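Local coordinates for hemerythrin HHE cation binding domain protein (Mycobacterium kansasii, PDB 6TYJ) that binds zinc and iron ions in a hemerythrin-type helical bundle, its physiological role being undetermined, at residues 56-61 against 146-150; 13-17 against 122-126; 48-52 against 166-170. All coordinates share one frame; numbering follows the deposited sequence. Where two conformers were deposited one is given.

Contact 1 (56-61 against 146-150); sequences RIEDDL and RMEQY. With ZN (zinc ion), chain B; ZN (zinc ion), chain D.
R146 meets L61 through its aliphatic stem, CB lying 3.7 Å from CD1 of L61, and the same methyl sits over the centre of the guanidinium. Bends at chi2 (72°) and chi3 (68°) fold the chain along its own helix until R146 NH1, with the oxygen nearly in the guanidinium plane, donates to Y150 OH at 3.0 Å. A water that accepts from R146 NH1 and donates to D60 O links the two helices. In the conformers modelled here, M147 CE touches CD1 of the buried I57 at 3.7 Å. Y150 contributes most: R146 CG lies against one ring face and R56 CD against the opposite one, a CH-pi contact 4.2 Å from the Y150 centroid, while I57 CG2 approaches obliquely. R56 then runs on to D52. Y150 OH gives D60 OD2 a weak hydrogen bond, 2.5 Å long, the carboxylate standing almost upright to the ring. E58 bridges two zinc ions, OE2 with H20, H54, H114 and E118 and OE1 with H80 and H114; D59 OD2 binds a further zinc with H80. Helix 133-161 thus packs on the helix whose E58 joins the carboxylate-bridged two-metal site characteristic of the hemerythrin four-helix bundle.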
ATOM      1  N   ARG A  56      -2.230  -5.288   3.535  1.00 17.03           N
ATOM      2  CA  ARG A  56      -2.753  -6.231   4.532  1.00 17.24           C
ATOM      3  C   ARG A  56      -3.957  -5.658   5.259  1.00 21.78           C
ATOM      4  O   ARG A  56      -4.943  -6.384   5.485  1.00 19.98           O
ATOM      5  CB  ARG A  56      -1.662  -6.602   5.528  1.00 24.71           C
ATOM      6  CG  ARG A  56      -0.633  -7.567   4.983  1.00 35.03           C
ATOM      7  CD  ARG A  56       0.297  -8.035   6.082  1.00 29.76           C
ATOM      8  NE  ARG A  56       1.469  -8.677   5.511  1.00 34.22           N
ATOM      9  CZ  ARG A  56       1.594  -9.986   5.357  1.00 49.86           C
ATOM     10  NH1 ARG A  56       0.619 -10.793   5.744  1.00 46.01           N
ATOM     11  NH2 ARG A  56       2.701 -10.488   4.832  1.00 55.84           N
ATOM     12  N   ILE A  57      -3.895  -4.387   5.687  1.00 21.22           N
ATOM     13  CA  ILE A  57      -5.087  -3.882   6.357  0.57 23.90           C
ATOM     14  C   ILE A  57      -6.252  -3.788   5.386  1.00 18.51           C
ATOM     15  O   ILE A  57      -7.403  -4.040   5.802  1.00 19.41           O
ATOM     16  CB  ILE A  57      -4.863  -2.551   7.107  0.57 20.06           C
ATOM     17  CG1 ILE A  57      -4.623  -1.374   6.170  0.57 17.12           C
ATOM     18  CG2 ILE A  57      -3.737  -2.685   8.138  0.57 25.56           C
ATOM     19  CD1 ILE A  57      -4.613  -0.060   6.932  0.57 26.00           C
ATOM     20  N   GLU A  58      -6.005  -3.509   4.100  1.00 18.60           N
ATOM     21  CA  GLU A  58      -7.089  -3.519   3.124  1.00 19.40           C
ATOM     22  C   GLU A  58      -7.651  -4.937   2.980  1.00 17.79           C
ATOM     23  O   GLU A  58      -8.872  -5.147   3.085  1.00 19.79           O
ATOM     24  CB  GLU A  58      -6.599  -2.900   1.788  1.00 16.32           C
ATOM     25  CG  GLU A  58      -6.537  -1.386   1.852  1.00 18.92           C
ATOM     26  CD  GLU A  58      -5.997  -0.780   0.604  1.00 26.56           C
ATOM     27  OE1 GLU A  58      -5.401  -1.490  -0.195  1.00 28.37           O
ATOM     28  OE2 GLU A  58      -6.180   0.439   0.467  1.00 17.29           O
ATOM     29  N   ASP A  59      -6.772  -5.944   2.806  1.00 15.98           N
ATOM     30  CA  ASP A  59      -7.253  -7.293   2.551  1.00 17.94           C
ATOM     31  C   ASP A  59      -7.851  -7.939   3.798  1.00 19.58           C
ATOM     32  O   ASP A  59      -8.767  -8.751   3.679  1.00 21.24           O
ATOM     33  CB  ASP A  59      -6.117  -8.180   2.043  1.00 20.01           C
ATOM     34  CG  ASP A  59      -5.735  -7.884   0.609  1.00 25.06           C
ATOM     35  OD1 ASP A  59      -6.584  -7.328  -0.134  1.00 23.82           O
ATOM     36  OD2 ASP A  59      -4.604  -8.237   0.237  1.00 25.13           O
ATOM     37  N   ASP A  60      -7.348  -7.588   4.987  1.00 19.49           N
ATOM     38  CA  ASP A  60      -7.725  -8.308   6.208  1.00 19.42           C
ATOM     39  C   ASP A  60      -8.872  -7.658   6.959  1.00 18.84           C
ATOM     40  O   ASP A  60      -9.584  -8.357   7.711  1.00 20.89           O
ATOM     41  CB  ASP A  60      -6.520  -8.395   7.149  1.00 19.64           C
ATOM     42  CG  ASP A  60      -5.350  -9.171   6.550  1.00 21.50           C
ATOM     43  OD1 ASP A  60      -5.510  -9.839   5.498  1.00 25.91           O
ATOM     44  OD2 ASP A  60      -4.270  -9.153   7.170  1.00 26.08           O
ATOM     45  N   LEU A  61      -9.061  -6.347   6.809  1.00 21.06           N
ATOM     46  CA  LEU A  61     -10.074  -5.624   7.571  1.00 21.36           C
ATOM     47  C   LEU A  61     -11.015  -4.830   6.674  1.00 18.28           C
ATOM     48  O   LEU A  61     -12.237  -4.965   6.787  1.00 21.53           O
ATOM     49  CB  LEU A  61      -9.412  -4.703   8.597  1.00 22.05           C
ATOM     50  CG  LEU A  61      -8.792  -5.461   9.777  1.00 20.37           C
ATOM     51  CD1 LEU A  61      -7.915  -4.610  10.666  1.00 30.85           C
ATOM     52  CD2 LEU A  61      -9.917  -6.064  10.598  1.00 23.38           C
ATOM     53  N   ARG A 146      -4.103  -2.503  13.954  1.00 22.96           N
ATOM     54  CA  ARG A 146      -3.504  -3.554  13.160  1.00 21.36           C
ATOM     55  C   ARG A 146      -2.342  -3.008  12.333  1.00 26.25           C
ATOM     56  O   ARG A 146      -1.364  -3.730  12.099  1.00 26.75           O
ATOM     57  CB  ARG A 146      -4.569  -4.199  12.280  1.00 27.43           C
ATOM     58  CG  ARG A 146      -4.173  -5.539  11.687  1.00 27.40           C
ATOM     59  CD  ARG A 146      -4.130  -6.695  12.726  1.00 26.51           C
ATOM     60  NE  ARG A 146      -5.463  -7.049  13.242  1.00 29.89           N
ATOM     61  CZ  ARG A 146      -6.314  -7.881  12.636  1.00 26.74           C
ATOM     62  NH1 ARG A 146      -5.984  -8.474  11.485  1.00 26.98           N
ATOM     63  NH2 ARG A 146      -7.500  -8.116  13.180  1.00 28.84           N
ATOM     64  N   MET A 147      -2.410  -1.733  11.911  1.00 24.40           N
ATOM     65  CA  MET A 147      -1.293  -1.151  11.166  0.53 21.48           C
ATOM     66  C   MET A 147      -0.019  -1.140  12.007  1.00 23.37           C
ATOM     67  O   MET A 147       1.064  -1.475  11.508  1.00 24.38           O
ATOM     68  CB  MET A 147      -1.639   0.265  10.693  0.53 26.95           C
ATOM     69  CG  MET A 147      -0.785   0.754   9.541  0.53 31.44           C
ATOM     70  SD  MET A 147      -1.159   2.463   9.077  0.53 38.61           S
ATOM     71  CE  MET A 147      -2.939   2.439   9.053  0.53 40.74           C
ATOM     72  N   GLU A 148      -0.125  -0.765  13.288  1.00 22.64           N
ATOM     73  CA  GLU A 148       1.037  -0.793  14.168  1.00 24.68           C
ATOM     74  C   GLU A 148       1.567  -2.222  14.328  1.00 22.87           C
ATOM     75  O   GLU A 148       2.779  -2.468  14.257  1.00 21.50           O
ATOM     76  CB  GLU A 148       0.661  -0.209  15.533  1.00 27.22           C
ATOM     77  CG  GLU A 148       1.732  -0.425  16.593  1.00 31.90           C
ATOM     78  CD  GLU A 148       2.628   0.783  16.799  1.00 49.86           C
ATOM     79  OE1 GLU A 148       2.214   1.910  16.454  1.00 39.89           O
ATOM     80  OE2 GLU A 148       3.750   0.599  17.313  1.00 64.03           O
ATOM     81  N   GLN A 149       0.669  -3.181  14.564  1.00 20.25           N
ATOM     82  CA  GLN A 149       1.101  -4.569  14.670  1.00 21.76           C
ATOM     83  C   GLN A 149       1.774  -5.041  13.382  1.00 18.85           C
ATOM     84  O   GLN A 149       2.843  -5.671  13.415  1.00 22.10           O
ATOM     85  CB  GLN A 149      -0.102  -5.440  15.003  1.00 24.30           C
ATOM     86  CG  GLN A 149       0.173  -6.926  14.941  1.00 20.73           C
ATOM     87  CD  GLN A 149      -1.133  -7.684  14.804  1.00 19.53           C
ATOM     88  OE1 GLN A 149      -2.088  -7.417  15.538  1.00 23.80           O
ATOM     89  NE2 GLN A 149      -1.191  -8.588  13.850  1.00 23.56           N
ATOM     90  N   TYR A 150       1.167  -4.735  12.230  1.00 19.31           N
ATOM     91  CA  TYR A 150       1.752  -5.181  10.971  1.00 20.34           C
ATOM     92  C   TYR A 150       3.071  -4.468  10.685  1.00 21.16           C
ATOM     93  O   TYR A 150       3.989  -5.052  10.096  1.00 22.26           O
ATOM     94  CB  TYR A 150       0.783  -4.934   9.811  1.00 20.58           C
ATOM     95  CG  TYR A 150      -0.424  -5.842   9.758  1.00 20.79           C
ATOM     96  CD1 TYR A 150      -0.489  -7.000  10.501  1.00 22.17           C
ATOM     97  CD2 TYR A 150      -1.466  -5.543   8.885  1.00 23.00           C
ATOM     98  CE1 TYR A 150      -1.603  -7.829  10.429  1.00 19.45           C
ATOM     99  CE2 TYR A 150      -2.572  -6.358   8.791  1.00 22.41           C
ATOM    100  CZ  TYR A 150      -2.634  -7.491   9.573  1.00 20.25           C
ATOM    101  OH  TYR A 150      -3.755  -8.312   9.507  1.00 23.51           O
TER
HETATM  102 ZN    ZN B 300      -5.181   1.737  -0.550  0.90 20.97          ZN
HETATM  103 ZN    ZN D 302      -4.386  -7.810  -1.662  0.58 16.41          ZN
HETATM  104  O   HOH W   1      -5.354  -8.978  -2.824  0.67 21.79           O
HETATM  105  O   HOH W   2      -8.586  -9.538  10.230  1.00 27.44           O
HETATM  106  O   HOH W   3      -2.445  -8.227  -1.883  1.00 30.21           O

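Contact 2 (13-17 against 122-126); sequences YEVLK and MIPAP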
ATOM      1  N   TYR A  13     -12.240   5.300   6.554  1.00 30.45           N
ATOM      2  CA  TYR A  13     -11.891   6.075   5.365  1.00 29.08           C
ATOM      3  C   TYR A  13     -10.689   6.960   5.638  1.00 27.41           C
ATOM      4  O   TYR A  13      -9.774   7.052   4.815  1.00 27.74           O
ATOM      5  CB  TYR A  13     -13.065   6.947   4.919  1.00 30.52           C
ATOM      6  CG  TYR A  13     -14.373   6.191   4.729  1.00 25.71           C
ATOM      7  CD1 TYR A  13     -14.387   4.884   4.271  1.00 24.07           C
ATOM      8  CD2 TYR A  13     -15.583   6.812   4.977  1.00 30.09           C
ATOM      9  CE1 TYR A  13     -15.600   4.206   4.089  1.00 29.45           C
ATOM     10  CE2 TYR A  13     -16.782   6.160   4.804  1.00 31.38           C
ATOM     11  CZ  TYR A  13     -16.789   4.858   4.349  1.00 32.01           C
ATOM     12  OH  TYR A  13     -18.018   4.238   4.186  1.00 34.77           O
ATOM     13  N   GLU A  14     -10.698   7.640   6.782  1.00 28.34           N
ATOM     14  CA  GLU A  14      -9.596   8.535   7.120  1.00 32.79           C
ATOM     15  C   GLU A  14      -8.295   7.769   7.277  1.00 31.18           C
ATOM     16  O   GLU A  14      -7.239   8.227   6.822  1.00 28.20           O
ATOM     17  CB  GLU A  14      -9.932   9.304   8.397  1.00 39.19           C
ATOM     18  CG  GLU A  14     -11.119  10.241   8.241  1.00 46.14           C
ATOM     19  CD  GLU A  14     -11.609  10.818   9.559  1.00 63.67           C
ATOM     20  OE1 GLU A  14     -11.273  10.256  10.624  1.00 67.69           O
ATOM     21  OE2 GLU A  14     -12.336  11.835   9.526  1.00 68.10           O
ATOM     22  N   VAL A  15      -8.344   6.603   7.922  1.00 26.17           N
ATOM     23  CA  VAL A  15      -7.139   5.794   8.060  1.00 23.09           C
ATOM     24  C   VAL A  15      -6.529   5.510   6.697  1.00 21.23           C
ATOM     25  O   VAL A  15      -5.321   5.665   6.497  1.00 23.16           O
ATOM     26  CB  VAL A  15      -7.442   4.484   8.812  1.00 22.46           C
ATOM     27  CG1 VAL A  15      -6.247   3.528   8.691  1.00 27.07           C
ATOM     28  CG2 VAL A  15      -7.713   4.772  10.247  1.00 27.66           C
ATOM     29  N   LEU A  16      -7.356   5.071   5.741  1.00 24.22           N
ATOM     30  CA  LEU A  16      -6.818   4.712   4.438  1.00 20.42           C
ATOM     31  C   LEU A  16      -6.376   5.948   3.672  1.00 24.94           C
ATOM     32  O   LEU A  16      -5.329   5.923   3.025  1.00 26.91           O
ATOM     33  CB  LEU A  16      -7.829   3.928   3.611  1.00 24.77           C
ATOM     34  CG  LEU A  16      -8.116   2.533   4.171  1.00 22.77           C
ATOM     35  CD1 LEU A  16      -9.207   1.934   3.342  1.00 30.04           C
ATOM     36  CD2 LEU A  16      -6.849   1.696   4.097  1.00 23.26           C
ATOM     37  N   LYS A  17      -7.162   7.025   3.712  1.00 23.68           N
ATOM     38  CA  LYS A  17      -6.753   8.218   2.982  1.00 27.96           C
ATOM     39  C   LYS A  17      -5.473   8.789   3.564  1.00 29.62           C
ATOM     40  O   LYS A  17      -4.570   9.211   2.816  1.00 27.57           O
ATOM     41  CB  LYS A  17      -7.889   9.250   2.979  1.00 28.03           C
ATOM     42  CG  LYS A  17      -9.055   8.808   2.106  1.00 31.11           C
ATOM     43  CD  LYS A  17     -10.283   9.710   2.232  1.00 42.91           C
ATOM     44  CE  LYS A  17     -10.155  10.920   1.361  1.00 53.19           C
ATOM     45  NZ  LYS A  17     -11.235  11.905   1.676  1.00 60.51           N
ATOM     46  N   MET A 122     -14.233   2.998  -3.842  1.00 29.41           N
ATOM     47  CA  MET A 122     -14.325   2.176  -2.634  1.00 25.78           C
ATOM     48  C   MET A 122     -14.198   2.952  -1.330  1.00 28.04           C
ATOM     49  O   MET A 122     -14.388   2.351  -0.262  1.00 26.97           O
ATOM     50  CB  MET A 122     -13.264   1.059  -2.657  1.00 28.06           C
ATOM     51  CG  MET A 122     -13.525  -0.026  -3.700  1.00 33.51           C
ATOM     52  SD  MET A 122     -14.923  -1.072  -3.258  1.00 42.79           S
ATOM     53  CE  MET A 122     -14.070  -2.241  -2.216  1.00 36.78           C
ATOM     54  N   ILE A 123     -13.908   4.252  -1.387  1.00 30.86           N
ATOM     55  CA  ILE A 123     -13.838   5.144  -0.228  1.00 30.52           C
ATOM     56  C   ILE A 123     -14.635   6.405  -0.544  1.00 32.09           C
ATOM     57  O   ILE A 123     -14.184   7.222  -1.362  1.00 34.60           O
ATOM     58  CB  ILE A 123     -12.385   5.510   0.120  1.00 29.65           C
ATOM     59  CG1 ILE A 123     -11.546   4.260   0.408  1.00 30.16           C
ATOM     60  CG2 ILE A 123     -12.342   6.513   1.293  1.00 30.36           C
ATOM     61  CD1 ILE A 123     -10.042   4.565   0.540  1.00 29.47           C
ATOM     62  N   PRO A 124     -15.821   6.628   0.064  1.00 31.31           N
ATOM     63  CA  PRO A 124     -16.504   5.759   1.038  1.00 26.44           C
ATOM     64  C   PRO A 124     -17.030   4.493   0.410  1.00 32.37           C
ATOM     65  O   PRO A 124     -16.932   4.315  -0.796  1.00 32.60           O
ATOM     66  CB  PRO A 124     -17.673   6.614   1.541  1.00 32.64           C
ATOM     67  CG  PRO A 124     -17.417   7.983   1.053  1.00 45.87           C
ATOM     68  CD  PRO A 124     -16.572   7.867  -0.178  1.00 39.90           C
ATOM     69  N   ALA A 125     -17.603   3.615   1.238  1.00 28.09           N
ATOM     70  CA  ALA A 125     -18.024   2.324   0.738  1.00 28.75           C
ATOM     71  C   ALA A 125     -19.064   2.477  -0.368  1.00 27.22           C
ATOM     72  O   ALA A 125     -19.868   3.423  -0.361  1.00 33.57           O
ATOM     73  CB  ALA A 125     -18.597   1.469   1.859  1.00 30.54           C
ATOM     74  N   PRO A 126     -19.086   1.545  -1.315  1.00 27.39           N
ATOM     75  CA  PRO A 126     -20.079   1.584  -2.394  1.00 31.40           C
ATOM     76  C   PRO A 126     -21.498   1.430  -1.865  1.00 33.07           C
ATOM     77  O   PRO A 126     -21.726   0.959  -0.734  1.00 30.53           O
ATOM     78  CB  PRO A 126     -19.686   0.391  -3.282  1.00 31.28           C
ATOM     79  CG  PRO A 126     -18.296   0.090  -2.953  1.00 31.36           C
ATOM     80  CD  PRO A 126     -18.091   0.475  -1.513  1.00 30.30           C
TER
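A chi1 of -53° sets CG of Y13 anti to the carbonyl carbon and carries the phenol ring away from its helix to lie against P124, while in I123 a chi1 of -58° splits the branches, CD1 heading for L16 and CG2 for Y13 and K17. Through a cis peptide bond after I123, the proline is placed over one face of the tyrosine ring, and the two side chains cross at about a right angle. P124 CA stands 3.6 Å from the centroid of the Y13 ring, a CH-pi contact, and P124 CB presses closer to the hydroxyl end, 3.4 Å from Y13 CE2. Beyond the proline the chain presents its next amide to the phenol oxygen: A125 N donates to Y13 OH at 3.0 Å in an almost straight bond (177°). Y13 is therefore gripped twice, its hydroxyl anchored by a backbone N-H while P124 lies on one ring face.

I123 fills the other half of the contact. Its CG2 lies 3.7 Å from Y13 CB and also touches the aliphatic CD of K17, whereas CD1 reaches the buried L16, 3.8 Å from its CB. K17 takes part with methylene groups alone.

The loop 122-126 follows helix 100-121, which supplies H114 and E118 to the zinc site, and L16 itself packs beside E58 and E118. Y62 of helix 38-65 touches Y13, L16 and I123 and shares a hydrogen bond between its hydroxyl and M122 O. From helix 133-161, L136 touches Y13 and M143 touches L16. M122 and P126 pack inward against L72 of helix 70-91, while the loop sits at the end of helix 100-121, next to helix 12-32.

Contact 3 (48-52 against 166-170); sequences LIELD and LVRSL
L166 carries the centre of this contact, its two methyls parting over helix 38-65. CD2 lies 3.7 Å from L48 CB and, in the conformer modelled for I49, also touches I49 CG1, while L166 CD1 comes to 3.6 Å from D52 OD2, laying a methyl against a carboxylate oxygen. With CG anti to the backbone N (chi1 179°), the L166 side chain reaches straight across from the short helix 163-168. V167 faces away at its CB, yet its CG2 still meets L48 CD1 at 4.1 Å. One turn further along helix 38-65 the last residue of the chain takes over: L170 CD1 rests 3.9 Å from D52 CB, and its other methyl, CD2, approaches CD2 of L51 as modelled. The contact is thus mostly aliphatic, with the D52 carboxylate lying among the leucine methyls.

The four helices 12-32, 38-65, 70-91 and 100-121 are consistent with the hemerythrin four-helix bundle, and helix 163-168 packs against the second of them. The chain ends there in a turn of its own: S169 OG donates to L166 O at 2.9 Å, from a position tilted off the carbonyl plane, and the amide of S169 reaches the same oxygen only weakly. The serine is poorly ordered, and S169 OG merely lies near D52 OD1, 3.7 Å away.

Behind the first shell, D52 OD1 is held in a salt bridge by NE of R56, one turn on in the same helix. A154 of helix 133-161 packs beside D52, and L155 and L158 of that helix cover I49. On another flank L87 of helix 70-91 touches both L48 and L170, and L91 of the same helix meets V167.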
ATOM      1  N   LEU A  48       8.418   0.006   1.018  1.00 15.64           N
ATOM      2  CA  LEU A  48       8.028  -1.402   1.014  1.00 16.43           C
ATOM      3  C   LEU A  48       7.328  -1.757   2.321  1.00 17.55           C
ATOM      4  O   LEU A  48       6.369  -2.543   2.317  1.00 18.27           O
ATOM      5  CB  LEU A  48       9.248  -2.304   0.801  1.00 17.74           C
ATOM      6  CG  LEU A  48       9.942  -2.278  -0.576  1.00 22.47           C
ATOM      7  CD1 LEU A  48      11.192  -3.145  -0.584  1.00 27.26           C
ATOM      8  CD2 LEU A  48       8.956  -2.665  -1.703  1.00 27.63           C
ATOM      9  N   ILE A  49       7.831  -1.249   3.453  1.00 15.95           N
ATOM     10  CA  ILE A  49       7.181  -1.515   4.745  0.51 16.17           C
ATOM     11  C   ILE A  49       5.751  -0.989   4.738  1.00 18.73           C
ATOM     12  O   ILE A  49       4.793  -1.707   5.088  1.00 18.99           O
ATOM     13  CB  ILE A  49       8.010  -0.895   5.886  0.51 18.49           C
ATOM     14  CG1 ILE A  49       9.352  -1.631   6.032  0.51 19.83           C
ATOM     15  CG2 ILE A  49       7.208  -0.849   7.195  0.51 18.44           C
ATOM     16  CD1 ILE A  49      10.335  -0.933   6.924  0.51 19.40           C
ATOM     17  N   GLU A  50       5.573   0.280   4.351  1.00 16.91           N
ATOM     18  CA  GLU A  50       4.245   0.876   4.371  1.00 17.84           C
ATOM     19  C   GLU A  50       3.328   0.188   3.375  1.00 19.37           C
ATOM     20  O   GLU A  50       2.141   0.002   3.651  1.00 19.30           O
ATOM     21  CB  GLU A  50       4.329   2.395   4.092  1.00 18.38           C
ATOM     22  CG  GLU A  50       5.116   3.149   5.177  1.00 18.50           C
ATOM     23  CD  GLU A  50       4.650   2.834   6.585  1.00 19.98           C
ATOM     24  OE1 GLU A  50       3.440   2.963   6.863  1.00 20.71           O
ATOM     25  OE2 GLU A  50       5.513   2.491   7.423  1.00 21.61           O
ATOM     26  N   LEU A  51       3.859  -0.212   2.216  1.00 16.92           N
ATOM     27  CA  LEU A  51       3.038  -0.898   1.223  0.57 17.83           C
ATOM     28  C   LEU A  51       2.566  -2.248   1.748  1.00 19.53           C
ATOM     29  O   LEU A  51       1.387  -2.590   1.618  1.00 21.16           O
ATOM     30  CB  LEU A  51       3.815  -1.069  -0.086  0.57 22.19           C
ATOM     31  CG  LEU A  51       3.149  -1.848  -1.225  0.57 21.10           C
ATOM     32  CD1 LEU A  51       1.729  -1.356  -1.468  0.57 23.95           C
ATOM     33  CD2 LEU A  51       3.974  -1.768  -2.518  0.57 24.68           C
ATOM     34  N   ASP A  52       3.487  -3.031   2.317  1.00 18.51           N
ATOM     35  CA  ASP A  52       3.146  -4.313   2.946  1.00 19.96           C
ATOM     36  C   ASP A  52       1.972  -4.161   3.894  1.00 24.76           C
ATOM     37  O   ASP A  52       0.965  -4.880   3.784  1.00 25.64           O
ATOM     38  CB  ASP A  52       4.379  -4.842   3.692  1.00 20.69           C
ATOM     39  CG  ASP A  52       4.143  -6.163   4.397  1.00 29.54           C
ATOM     40  OD1 ASP A  52       3.256  -6.920   3.985  1.00 34.17           O
ATOM     41  OD2 ASP A  52       4.859  -6.437   5.371  1.00 33.91           O
ATOM     42  N   LEU A 166      10.740  -9.559   2.833  1.00 49.81           N
ATOM     43  CA  LEU A 166       9.651  -8.598   2.937  1.00 43.73           C
ATOM     44  C   LEU A 166       8.859  -8.515   1.636  1.00 41.58           C
ATOM     45  O   LEU A 166       7.639  -8.318   1.656  1.00 48.98           O
ATOM     46  CB  LEU A 166      10.213  -7.234   3.324  1.00 41.15           C
ATOM     47  CG  LEU A 166       9.243  -6.066   3.465  1.00 39.13           C
ATOM     48  CD1 LEU A 166       8.407  -6.260   4.725  1.00 41.32           C
ATOM     49  CD2 LEU A 166       9.984  -4.749   3.492  1.00 34.80           C
ATOM     50  N   VAL A 167       9.535  -8.658   0.495  1.00 41.63           N
ATOM     51  CA  VAL A 167       8.829  -8.609  -0.783  1.00 47.48           C
ATOM     52  C   VAL A 167       7.991  -9.869  -0.978  1.00 46.49           C
ATOM     53  O   VAL A 167       6.861  -9.808  -1.479  1.00 46.83           O
ATOM     54  CB  VAL A 167       9.830  -8.399  -1.934  1.00 47.45           C
ATOM     55  CG1 VAL A 167       9.132  -8.501  -3.294  1.00 48.50           C
ATOM     56  CG2 VAL A 167      10.523  -7.045  -1.790  1.00 45.22           C
ATOM     57  N   ARG A 168       8.524 -11.027  -0.579  1.00 53.18           N
ATOM     58  CA  ARG A 168       7.783 -12.279  -0.724  1.00 64.37           C
ATOM     59  C   ARG A 168       6.500 -12.297   0.094  1.00 58.17           C
ATOM     60  O   ARG A 168       5.590 -13.073  -0.221  1.00 60.36           O
ATOM     61  CB  ARG A 168       8.658 -13.470  -0.321  1.00 72.41           C
ATOM     62  CG  ARG A 168       9.732 -13.851  -1.337  1.00 77.50           C
ATOM     63  CD  ARG A 168      10.371 -15.198  -0.987  1.00 79.95           C
ATOM     64  NE  ARG A 168      11.102 -15.158   0.280  1.00 77.13           N
ATOM     65  CZ  ARG A 168      12.411 -14.945   0.381  1.00 74.38           C
ATOM     66  NH1 ARG A 168      13.143 -14.756  -0.711  1.00 69.73           N
ATOM     67  NH2 ARG A 168      12.989 -14.922   1.577  1.00 75.72           N
ATOM     68  N   SER A 169       6.397 -11.462   1.127  1.00 58.80           N
ATOM     69  CA  SER A 169       5.233 -11.505   2.005  1.00 68.51           C
ATOM     70  C   SER A 169       4.044 -10.711   1.467  1.00 73.44           C
ATOM     71  O   SER A 169       2.917 -10.930   1.928  1.00 76.73           O
ATOM     72  CB  SER A 169       5.610 -10.992   3.398  1.00 65.35           C
ATOM     73  OG  SER A 169       5.702  -9.582   3.412  1.00 58.34           O
ATOM     74  N   LEU A 170       4.260  -9.809   0.513  1.00 69.13           N
ATOM     75  CA  LEU A 170       3.176  -9.005  -0.050  1.00 64.01           C
ATOM     76  C   LEU A 170       2.090  -9.859  -0.694  1.00 65.27           C
ATOM     77  O   LEU A 170       2.358 -10.956  -1.179  1.00 67.66           O
ATOM     78  CB  LEU A 170       3.722  -8.026  -1.085  1.00 59.65           C
ATOM     79  CG  LEU A 170       4.067  -6.611  -0.621  1.00 55.07           C
ATOM     80  CD1 LEU A 170       5.272  -6.624   0.297  1.00 53.30           C
ATOM     81  CD2 LEU A 170       4.308  -5.722  -1.831  1.00 50.67           C
ATOM     82  OXT LEU A 170       0.924  -9.464  -0.762  1.00 70.08           O
TER

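Overall arrangement
Helix 38-65 runs through contacts 1 and 3, whose centres lie 12 Å apart; R56 joins them, its NH2 coming within 2.9 Å of S169 O. Contact 2, centred 14 Å from contact 1, touches it through hydrophobic groups: in the conformer modelled, M147 CE lies 3.5 Å from V15 CG1, and L16 CD2 is 3.8 Å from E58 CG. Contacts 2 and 3 do not meet, being about 9 Å apart at their nearest atoms and on opposite sides of the chain's centre. Contact 1 alone supplies zinc ligands, E58 and D59, while the side chains of L16 in contact 2 and L51 in contact 3 come within about 5 and 7 Å of a zinc ion.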